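Local coordinates for protein BIFUNCTIONAL PROTEIN Proline utilization A (PutA) (PDB 5UX5) that catalyses the two-step oxidation of proline to glutamate, joining an FAD-dependent proline dehydrogenase and an NAD-dependent aldehyde dehydrogenase in one chain, at residues K148-N153 and Q385-R390; N344-I349 and E370-V375; E22-R27 and S356-Y361. One frame throughout, in Å; residues are numbered along the deposited sequence.

Contact 1 (K148-N153 and Q385-R390); sequences KGYRLN and QAEAVR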
loop_
_atom_site.group_PDB
_atom_site.type_symbol
_atom_site.label_atom_id
_atom_site.label_comp_id
_atom_site.label_asym_id
_atom_site.label_seq_id
_atom_site.Cartn_x
_atom_site.Cartn_y
_atom_site.Cartn_z
ATOM N N LYS A 148 10.620 3.949 -47.741
ATOM C CA LYS A 148 12.015 3.690 -47.401
ATOM C C LYS A 148 12.231 2.269 -46.897
ATOM O O LYS A 148 13.346 1.932 -46.477
ATOM C CB LYS A 148 12.514 4.702 -46.352
ATOM C CG LYS A 148 12.785 6.114 -46.894
ATOM C CD LYS A 148 13.507 7.052 -45.895
ATOM C CE LYS A 148 12.569 7.731 -44.915
ATOM N NZ LYS A 148 13.285 8.650 -43.980
ATOM N N GLY A 149 11.192 1.437 -46.920
ATOM C CA GLY A 149 11.333 0.049 -46.538
ATOM C C GLY A 149 11.158 -0.243 -45.064
ATOM O O GLY A 149 11.737 -1.217 -44.564
ATOM N N TYR A 150 10.386 0.572 -44.348
ATOM C CA TYR A 150 10.112 0.356 -42.939
ATOM C C TYR A 150 8.618 0.139 -42.732
ATOM O O TYR A 150 7.791 0.560 -43.542
ATOM C CB TYR A 150 10.570 1.545 -42.096
ATOM C CG TYR A 150 12.048 1.859 -42.155
ATOM C CD1 TYR A 150 12.570 2.612 -43.204
ATOM C CD2 TYR A 150 12.918 1.435 -41.149
ATOM C CE1 TYR A 150 13.913 2.922 -43.266
ATOM C CE2 TYR A 150 14.263 1.739 -41.201
ATOM C CZ TYR A 150 14.756 2.484 -42.268
ATOM O OH TYR A 150 16.095 2.799 -42.347
ATOM N N ARG A 151 8.273 -0.533 -41.639
ATOM C CA ARG A 151 6.899 -0.638 -41.167
ATOM C C ARG A 151 6.826 0.026 -39.784
ATOM O O ARG A 151 7.825 0.090 -39.068
ATOM C CB ARG A 151 6.453 -2.130 -41.170
ATOM N N LEU A 152 5.665 0.572 -39.416
ATOM C CA LEU A 152 5.523 1.374 -38.193
ATOM C C LEU A 152 4.701 0.635 -37.139
ATOM O O LEU A 152 3.611 0.136 -37.428
ATOM C CB LEU A 152 4.840 2.713 -38.486
ATOM C CG LEU A 152 5.561 3.806 -39.282
ATOM C CD1 LEU A 152 4.864 5.132 -39.079
ATOM C CD2 LEU A 152 7.044 3.911 -38.938
ATOM N N ASN A 153 5.201 0.587 -35.910
ATOM C CA ASN A 153 4.415 0.088 -34.783
ATOM C C ASN A 153 3.678 1.291 -34.199
ATOM O O ASN A 153 4.276 2.139 -33.534
ATOM C CB ASN A 153 5.314 -0.601 -33.751
ATOM C CG ASN A 153 4.577 -1.004 -32.459
ATOM O OD1 ASN A 153 5.203 -1.458 -31.504
ATOM N ND2 ASN A 153 3.267 -0.870 -32.438
ATOM N N GLN A 385 22.074 4.089 -38.032
ATOM C CA GLN A 385 22.158 2.697 -37.597
ATOM C C GLN A 385 21.028 1.861 -38.193
ATOM O O GLN A 385 21.272 0.837 -38.841
ATOM C CB GLN A 385 22.147 2.628 -36.062
ATOM N N ALA A 386 19.780 2.300 -38.013
ATOM C CA ALA A 386 18.639 1.495 -38.443
ATOM C C ALA A 386 18.662 1.210 -39.944
ATOM O O ALA A 386 18.169 0.162 -40.382
ATOM C CB ALA A 386 17.334 2.189 -38.051
ATOM N N GLU A 387 19.240 2.110 -40.746
ATOM C CA GLU A 387 19.310 1.849 -42.180
ATOM C C GLU A 387 20.376 0.806 -42.499
ATOM O O GLU A 387 20.169 -0.056 -43.365
ATOM C CB GLU A 387 19.558 3.149 -42.943
ATOM C CG GLU A 387 19.851 2.972 -44.434
ATOM C CD GLU A 387 18.645 2.521 -45.238
ATOM O OE1 GLU A 387 17.537 2.428 -44.666
ATOM O OE2 GLU A 387 18.810 2.259 -46.448
ATOM N N ALA A 388 21.524 0.863 -41.814
ATOM C CA ALA A 388 22.484 -0.231 -41.917
ATOM C C ALA A 388 21.822 -1.550 -41.550
ATOM O O ALA A 388 21.958 -2.553 -42.265
ATOM C CB ALA A 388 23.692 0.026 -41.019
ATOM N N VAL A 389 21.077 -1.554 -40.442
ATOM C CA VAL A 389 20.404 -2.771 -40.007
ATOM C C VAL A 389 19.405 -3.233 -41.055
ATOM O O VAL A 389 19.332 -4.424 -41.378
ATOM C CB VAL A 389 19.724 -2.549 -38.647
ATOM C CG1 VAL A 389 19.042 -3.826 -38.212
ATOM C CG2 VAL A 389 20.748 -2.094 -37.605
ATOM N N ARG A 390 18.625 -2.300 -41.605
ATOM C CA ARG A 390 17.599 -2.674 -42.574
ATOM C C ARG A 390 18.200 -3.444 -43.740
ATOM O O ARG A 390 17.672 -4.488 -44.145
ATOM C CB ARG A 390 16.849 -1.437 -43.074
ATOM C CG ARG A 390 15.555 -1.795 -43.832
ATOM C CD ARG A 390 15.012 -0.622 -44.637
ATOM N NE ARG A 390 16.047 -0.016 -45.466
ATOM C CZ ARG A 390 16.318 -0.384 -46.712
ATOM N NH1 ARG A 390 15.625 -1.356 -47.287
ATOM N NH2 ARG A 390 17.287 0.225 -47.385
#
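Ala386 meets the ring of Tyr150 at the rim of the proline dehydrogenase barrel, a TIM-type fold, where the turn leading into strand 151-157 lies against helix 383-393. The methyl CB of Ala386 sits 4.4 Å from Tyr150 CE2, and so small a side chain lets the tyrosine come close to the helix backbone. One residue on, Glu387 receives the phenol: Tyr150 OH gives a weak hydrogen bond to Glu387 OE1 at 2.8 Å. Arg390, one turn on, grips the same carboxylate side-on, its NE on Glu387 OE1 and Arg390 NH2 2.7 Å from Glu387 OE2, a salt bridge whose partners lie in the guanidinium plane. Arg390 closes the contact with its aliphatic part. Its chain runs extended through chi1 and chi2 (-167° and -165°), which puts CD over one face of the Tyr150 ring, a CH-pi contact 4.0 Å from the centroid; the bend at chi3 then turns the guanidinium toward Glu387. Long and flexible, arginine can serve both tasks. Gly149 ends helix 136-147 in a Schellman motif; its positive phi suits glycine, which has no side chain to meet the carbonyl before it. Its own carbonyl oxygen, Gly149 O, stands 3.3 Å from Arg390 CD.

Contact 2 (N344-I349 and E370-V375); sequences NVRVGI and ETQLDV
Arg346 and Asp374 face each other across two neighbouring parallel strands, 345-350 and 373-378, the two strands of a beta-alpha-beta unit of the proline dehydrogenase barrel, joined by helix 354-367. The guanidinium grips the carboxylate end-on: NH1 of Arg346 reaches Asp374 OD2 at 2.6 Å, and NH2 of Arg346 reaches Asp374 OD1 at 2.7 Å. Both oxygens lie close to the guanidinium plane, yet the two flat groups are turned 48° apart, so the nitrogens meet the oxygens from above the carboxylate plane. The bend at chi3 (60°) brings NE round to the carbonyl of Thr371, which lies in the guanidinium plane, with Thr371 O 3.2 Å from Arg346 NE. The arginine thus ties the 3-10 turn at 370-372 to the strand that follows it. Lys294 makes a second salt bridge to Asp374 OD2, and two cations round one buried acid would probably keep it ionised.

The backbones themselves pair in parallel register: Val347 N bonds to Gln372 O, Asp374 N to Val347 O, and Ile349 N to Asp374 O. On the other face Val347, Ile349, Leu373 and Val375 provide the apolar, branched side chains that suit a strand packed under helix 354-367. There the end of Ile349 crosses that of Leu373, CD1 to CD1, at 3.7 Å.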
loop_
_atom_site.group_PDB
_atom_site.type_symbol
_atom_site.label_atom_id
_atom_site.label_comp_id
_atom_site.label_asym_id
_atom_site.label_seq_id
_atom_site.Cartn_x
_atom_site.Cartn_y
_atom_site.Cartn_z
ATOM N N ASN A 344 7.484 -21.703 -36.196
ATOM C CA ASN A 344 6.182 -21.091 -35.994
ATOM C C ASN A 344 6.215 -19.882 -35.072
ATOM O O ASN A 344 5.193 -19.201 -34.934
ATOM C CB ASN A 344 5.213 -22.133 -35.465
ATOM C CG ASN A 344 4.847 -23.132 -36.529
ATOM O OD1 ASN A 344 4.478 -22.734 -37.627
ATOM N ND2 ASN A 344 4.969 -24.426 -36.234
ATOM N N VAL A 345 7.370 -19.553 -34.507
ATOM C CA VAL A 345 7.542 -18.391 -33.645
ATOM C C VAL A 345 8.468 -17.432 -34.380
ATOM O O VAL A 345 9.691 -17.621 -34.387
ATOM C CB VAL A 345 8.104 -18.768 -32.267
ATOM C CG1 VAL A 345 7.917 -17.609 -31.292
ATOM C CG2 VAL A 345 7.429 -20.016 -31.732
ATOM N N ARG A 346 7.898 -16.419 -35.025
ATOM C CA ARG A 346 8.705 -15.311 -35.511
ATOM C C ARG A 346 9.147 -14.462 -34.325
ATOM O O ARG A 346 8.579 -14.540 -33.228
ATOM C CB ARG A 346 7.926 -14.462 -36.500
ATOM C CG ARG A 346 7.245 -15.262 -37.633
ATOM C CD ARG A 346 6.903 -14.384 -38.818
ATOM N NE ARG A 346 8.114 -13.772 -39.352
ATOM C CZ ARG A 346 8.418 -12.485 -39.208
ATOM N NH1 ARG A 346 7.592 -11.671 -38.546
ATOM N NH2 ARG A 346 9.546 -12.010 -39.717
ATOM N N VAL A 347 10.188 -13.660 -34.546
ATOM C CA VAL A 347 10.879 -12.958 -33.470
ATOM C C VAL A 347 11.144 -11.515 -33.860
ATOM O O VAL A 347 11.847 -11.250 -34.842
ATOM C CB VAL A 347 12.213 -13.627 -33.123
ATOM C CG1 VAL A 347 12.750 -13.045 -31.884
ATOM C CG2 VAL A 347 12.025 -15.095 -32.972
ATOM N N GLY A 348 10.662 -10.585 -33.041
ATOM C CA GLY A 348 11.117 -9.214 -33.142
ATOM C C GLY A 348 12.139 -8.911 -32.054
ATOM O O GLY A 348 11.795 -8.893 -30.866
ATOM N N ILE A 349 13.398 -8.708 -32.439
ATOM C CA ILE A 349 14.419 -8.244 -31.504
ATOM C C ILE A 349 14.252 -6.735 -31.362
ATOM O O ILE A 349 14.408 -5.985 -32.329
ATOM C CB ILE A 349 15.842 -8.613 -31.973
ATOM C CG1 ILE A 349 16.336 -9.939 -31.383
ATOM C CG2 ILE A 349 16.838 -7.564 -31.559
ATOM C CD1 ILE A 349 15.672 -11.131 -31.908
ATOM N N GLU A 370 16.331 -16.580 -41.453
ATOM C CA GLU A 370 16.204 -15.141 -41.709
ATOM C C GLU A 370 14.752 -14.679 -41.818
ATOM O O GLU A 370 14.448 -13.516 -41.528
ATOM C CB GLU A 370 16.943 -14.750 -42.991
ATOM C CG GLU A 370 18.454 -14.944 -42.977
ATOM C CD GLU A 370 18.908 -16.250 -43.615
ATOM O OE1 GLU A 370 20.063 -16.281 -44.092
ATOM O OE2 GLU A 370 18.115 -17.221 -43.668
ATOM N N THR A 371 13.852 -15.550 -42.249
ATOM C CA THR A 371 12.451 -15.182 -42.369
ATOM C C THR A 371 11.693 -15.238 -41.045
ATOM O O THR A 371 10.465 -15.083 -41.021
ATOM C CB THR A 371 11.772 -16.074 -43.406
ATOM O OG1 THR A 371 11.875 -17.445 -42.994
ATOM C CG2 THR A 371 12.421 -15.855 -44.771
ATOM N N GLN A 372 12.379 -15.465 -39.938
ATOM C CA GLN A 372 11.759 -15.322 -38.635
ATOM C C GLN A 372 12.270 -14.111 -37.879
ATOM O O GLN A 372 11.855 -13.900 -36.740
ATOM C CB GLN A 372 11.984 -16.580 -37.787
ATOM C CG GLN A 372 10.883 -17.611 -37.915
ATOM C CD GLN A 372 11.007 -18.409 -39.179
ATOM O OE1 GLN A 372 12.061 -18.987 -39.447
ATOM N NE2 GLN A 372 9.950 -18.413 -39.992
ATOM N N LEU A 373 13.152 -13.311 -38.469
ATOM C CA LEU A 373 13.805 -12.230 -37.749
ATOM C C LEU A 373 13.358 -10.895 -38.312
ATOM O O LEU A 373 13.718 -10.539 -39.439
ATOM C CB LEU A 373 15.322 -12.360 -37.827
ATOM C CG LEU A 373 16.154 -11.308 -37.104
ATOM C CD1 LEU A 373 15.946 -11.412 -35.604
ATOM C CD2 LEU A 373 17.608 -11.474 -37.453
ATOM N N ASP A 374 12.620 -10.150 -37.500
ATOM C CA ASP A 374 12.406 -8.729 -37.682
ATOM C C ASP A 374 13.181 -8.039 -36.571
ATOM O O ASP A 374 13.406 -8.632 -35.521
ATOM C CB ASP A 374 10.916 -8.372 -37.592
ATOM C CG ASP A 374 10.058 -9.131 -38.606
ATOM O OD1 ASP A 374 10.569 -9.472 -39.693
ATOM O OD2 ASP A 374 8.864 -9.383 -38.320
ATOM N N VAL A 375 13.623 -6.806 -36.810
ATOM C CA VAL A 375 14.259 -5.970 -35.787
ATOM C C VAL A 375 13.358 -4.776 -35.514
ATOM O O VAL A 375 12.949 -4.073 -36.447
ATOM C CB VAL A 375 15.657 -5.490 -36.216
ATOM C CG1 VAL A 375 16.153 -4.416 -35.251
ATOM C CG2 VAL A 375 16.638 -6.655 -36.307
#

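Contact 3 (E22-R27 and S356-Y361); sequences ERIIAR and SVASAY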
loop_
_atom_site.group_PDB
_atom_site.type_symbol
_atom_site.label_atom_id
_atom_site.label_comp_id
_atom_site.label_asym_id
_atom_site.label_seq_id
_atom_site.Cartn_x
_atom_site.Cartn_y
_atom_site.Cartn_z
ATOM N N GLU A 22 33.171 -13.227 -32.917
ATOM C CA GLU A 22 34.004 -12.192 -33.510
ATOM C C GLU A 22 33.446 -11.663 -34.828
ATOM O O GLU A 22 33.646 -10.484 -35.146
ATOM C CB GLU A 22 35.428 -12.721 -33.695
ATOM C CG GLU A 22 36.006 -13.339 -32.414
ATOM C CD GLU A 22 36.290 -12.312 -31.307
ATOM O OE1 GLU A 22 36.721 -11.178 -31.621
ATOM O OE2 GLU A 22 36.088 -12.640 -30.113
ATOM N N ARG A 23 32.748 -12.487 -35.608
ATOM C CA ARG A 23 32.033 -11.918 -36.743
ATOM C C ARG A 23 30.875 -11.055 -36.262
ATOM O O ARG A 23 30.481 -10.109 -36.955
ATOM C CB ARG A 23 31.551 -13.019 -37.702
ATOM N N ILE A 24 30.341 -11.341 -35.068
ATOM C CA ILE A 24 29.299 -10.491 -34.492
ATOM C C ILE A 24 29.877 -9.143 -34.078
ATOM O O ILE A 24 29.292 -8.090 -34.355
ATOM C CB ILE A 24 28.613 -11.179 -33.296
ATOM C CG1 ILE A 24 27.831 -12.424 -33.705
ATOM C CG2 ILE A 24 27.668 -10.217 -32.606
ATOM C CD1 ILE A 24 27.256 -13.169 -32.491
ATOM N N ILE A 25 31.027 -9.152 -33.391
ATOM C CA ILE A 25 31.613 -7.890 -32.936
ATOM C C ILE A 25 32.021 -7.042 -34.130
ATOM O O ILE A 25 31.836 -5.821 -34.138
ATOM C CB ILE A 25 32.801 -8.131 -31.983
ATOM C CG1 ILE A 25 32.346 -8.893 -30.737
ATOM C CG2 ILE A 25 33.426 -6.800 -31.571
ATOM C CD1 ILE A 25 33.457 -9.187 -29.771
ATOM N N ALA A 26 32.570 -7.676 -35.163
ATOM C CA ALA A 26 32.857 -6.934 -36.379
ATOM C C ALA A 26 31.582 -6.342 -36.953
ATOM O O ALA A 26 31.564 -5.177 -37.365
ATOM C CB ALA A 26 33.538 -7.844 -37.398
ATOM N N ARG A 27 30.484 -7.096 -36.894
ATOM C CA ARG A 27 29.231 -6.623 -37.468
ATOM C C ARG A 27 28.704 -5.410 -36.712
ATOM O O ARG A 27 28.210 -4.447 -37.318
ATOM C CB ARG A 27 28.196 -7.740 -37.458
ATOM C CG ARG A 27 26.908 -7.333 -38.119
ATOM C CD ARG A 27 27.071 -7.278 -39.605
ATOM N NE ARG A 27 27.218 -8.634 -40.110
ATOM C CZ ARG A 27 27.598 -8.954 -41.341
ATOM N NH1 ARG A 27 27.881 -8.020 -42.235
ATOM N NH2 ARG A 27 27.704 -10.230 -41.671
ATOM N N SER A 356 23.563 -6.873 -29.397
ATOM C CA SER A 356 22.387 -7.731 -29.306
ATOM C C SER A 356 21.754 -7.946 -30.668
ATOM O O SER A 356 21.321 -9.058 -30.990
ATOM C CB SER A 356 21.365 -7.139 -28.346
ATOM O OG SER A 356 21.942 -6.991 -27.080
ATOM N N VAL A 357 21.685 -6.896 -31.483
ATOM C CA VAL A 357 21.045 -7.045 -32.784
ATOM C C VAL A 357 21.941 -7.834 -33.722
ATOM O O VAL A 357 21.475 -8.735 -34.420
ATOM C CB VAL A 357 20.668 -5.670 -33.360
ATOM C CG1 VAL A 357 20.065 -5.813 -34.738
ATOM C CG2 VAL A 357 19.703 -4.996 -32.442
ATOM N N ALA A 358 23.244 -7.532 -33.732
ATOM C CA ALA A 358 24.165 -8.282 -34.587
ATOM C C ALA A 358 24.150 -9.771 -34.265
ATOM O O ALA A 358 24.349 -10.598 -35.162
ATOM C CB ALA A 358 25.584 -7.725 -34.461
ATOM N N SER A 359 23.912 -10.129 -33.001
ATOM C CA SER A 359 23.820 -11.538 -32.628
ATOM C C SER A 359 22.636 -12.199 -33.304
ATOM O O SER A 359 22.765 -13.259 -33.928
ATOM C CB SER A 359 23.675 -11.678 -31.117
ATOM O OG SER A 359 24.874 -11.392 -30.451
ATOM N N ALA A 360 21.460 -11.601 -33.163
ATOM C CA ALA A 360 20.286 -12.166 -33.808
ATOM C C ALA A 360 20.484 -12.240 -35.321
ATOM O O ALA A 360 20.114 -13.237 -35.956
ATOM C CB ALA A 360 19.055 -11.343 -33.439
ATOM N N TYR A 361 21.093 -11.206 -35.908
ATOM C CA TYR A 361 21.324 -11.211 -37.343
ATOM C C TYR A 361 22.159 -12.417 -37.734
ATOM O O TYR A 361 21.749 -13.231 -38.570
ATOM C CB TYR A 361 22.023 -9.923 -37.783
ATOM C CG TYR A 361 22.332 -9.976 -39.259
ATOM C CD1 TYR A 361 21.307 -10.119 -40.196
ATOM C CD2 TYR A 361 23.640 -9.945 -39.724
ATOM C CE1 TYR A 361 21.582 -10.199 -41.556
ATOM C CE2 TYR A 361 23.923 -10.022 -41.091
ATOM C CZ TYR A 361 22.889 -10.154 -41.998
ATOM O OH TYR A 361 23.164 -10.231 -43.348
#
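Ile24 and Ala358 make the closest backbone approach between the N-terminal helix 16-31 and helix 354-367, their CA atoms 5.6 Å apart. The short helical segments cross at 127°, with axes 8.6 Å from each other, and the small Ala358 allows them to come this close. Ala358 offers just a methyl group, and its CB rests 3.7 Å from Ile24 CG2 and equally near the carbonyl oxygen of Ile24. The aliphatic start of Arg27 adds to the same patch, with Arg27 CG 3.9 Å from Ala358 CB. Branching at CB lets Ile24 touch two residues at once: CG2 touches both Ala358 CB and Ser359 OG, and Ile24 CD1 adds to the contact with Ser359, 3.6 Å from its OG. That hydroxyl is bonded back to the carbonyl of Phe355 in its own helix, so its polarity is already met where it touches isoleucine.

Arg27 and Tyr361 form the second kind of contact. Bends at chi2 and chi3 fold the arginine back so that its guanidinium stands almost upright against the ring, the planes 85° apart. Tyr361 CE2 comes over one guanidinium face and lies 3.7 Å from Arg27 NE, while the arginine meets the ring at its edge. Just past the segment, Glu362 takes the charge of Arg27 NH2 in a salt bridge, which anchors the guanidinium beside Tyr361.

Taken together, this is helix-on-helix packing in which an N-terminal helix lies across an outer helix of the proline dehydrogenase barrel.

The three contacts lie in the proline dehydrogenase half of the chain, their centres about 15 to 17 Å apart. Contact 2 joins neighbouring strands of the barrel sheet, and helix 354-367, which connects those strands, carries one side of contact 3. Helix 383-393, following strand 373-378, belongs to contact 1. Along the chain contact 2 is nested within the loop closed by contact 1, whereas contact 3 alternates with both: it starts in the N-terminal helix, and 356-361 falls between the two segments of each other contact. They also touch: Val389 packs on Val375 and Val357, Ile349 and Leu373 on Ala360. Strand, barrel helix and N-terminal helix layer one side of the FAD-binding barrel, contact 1 at its surface.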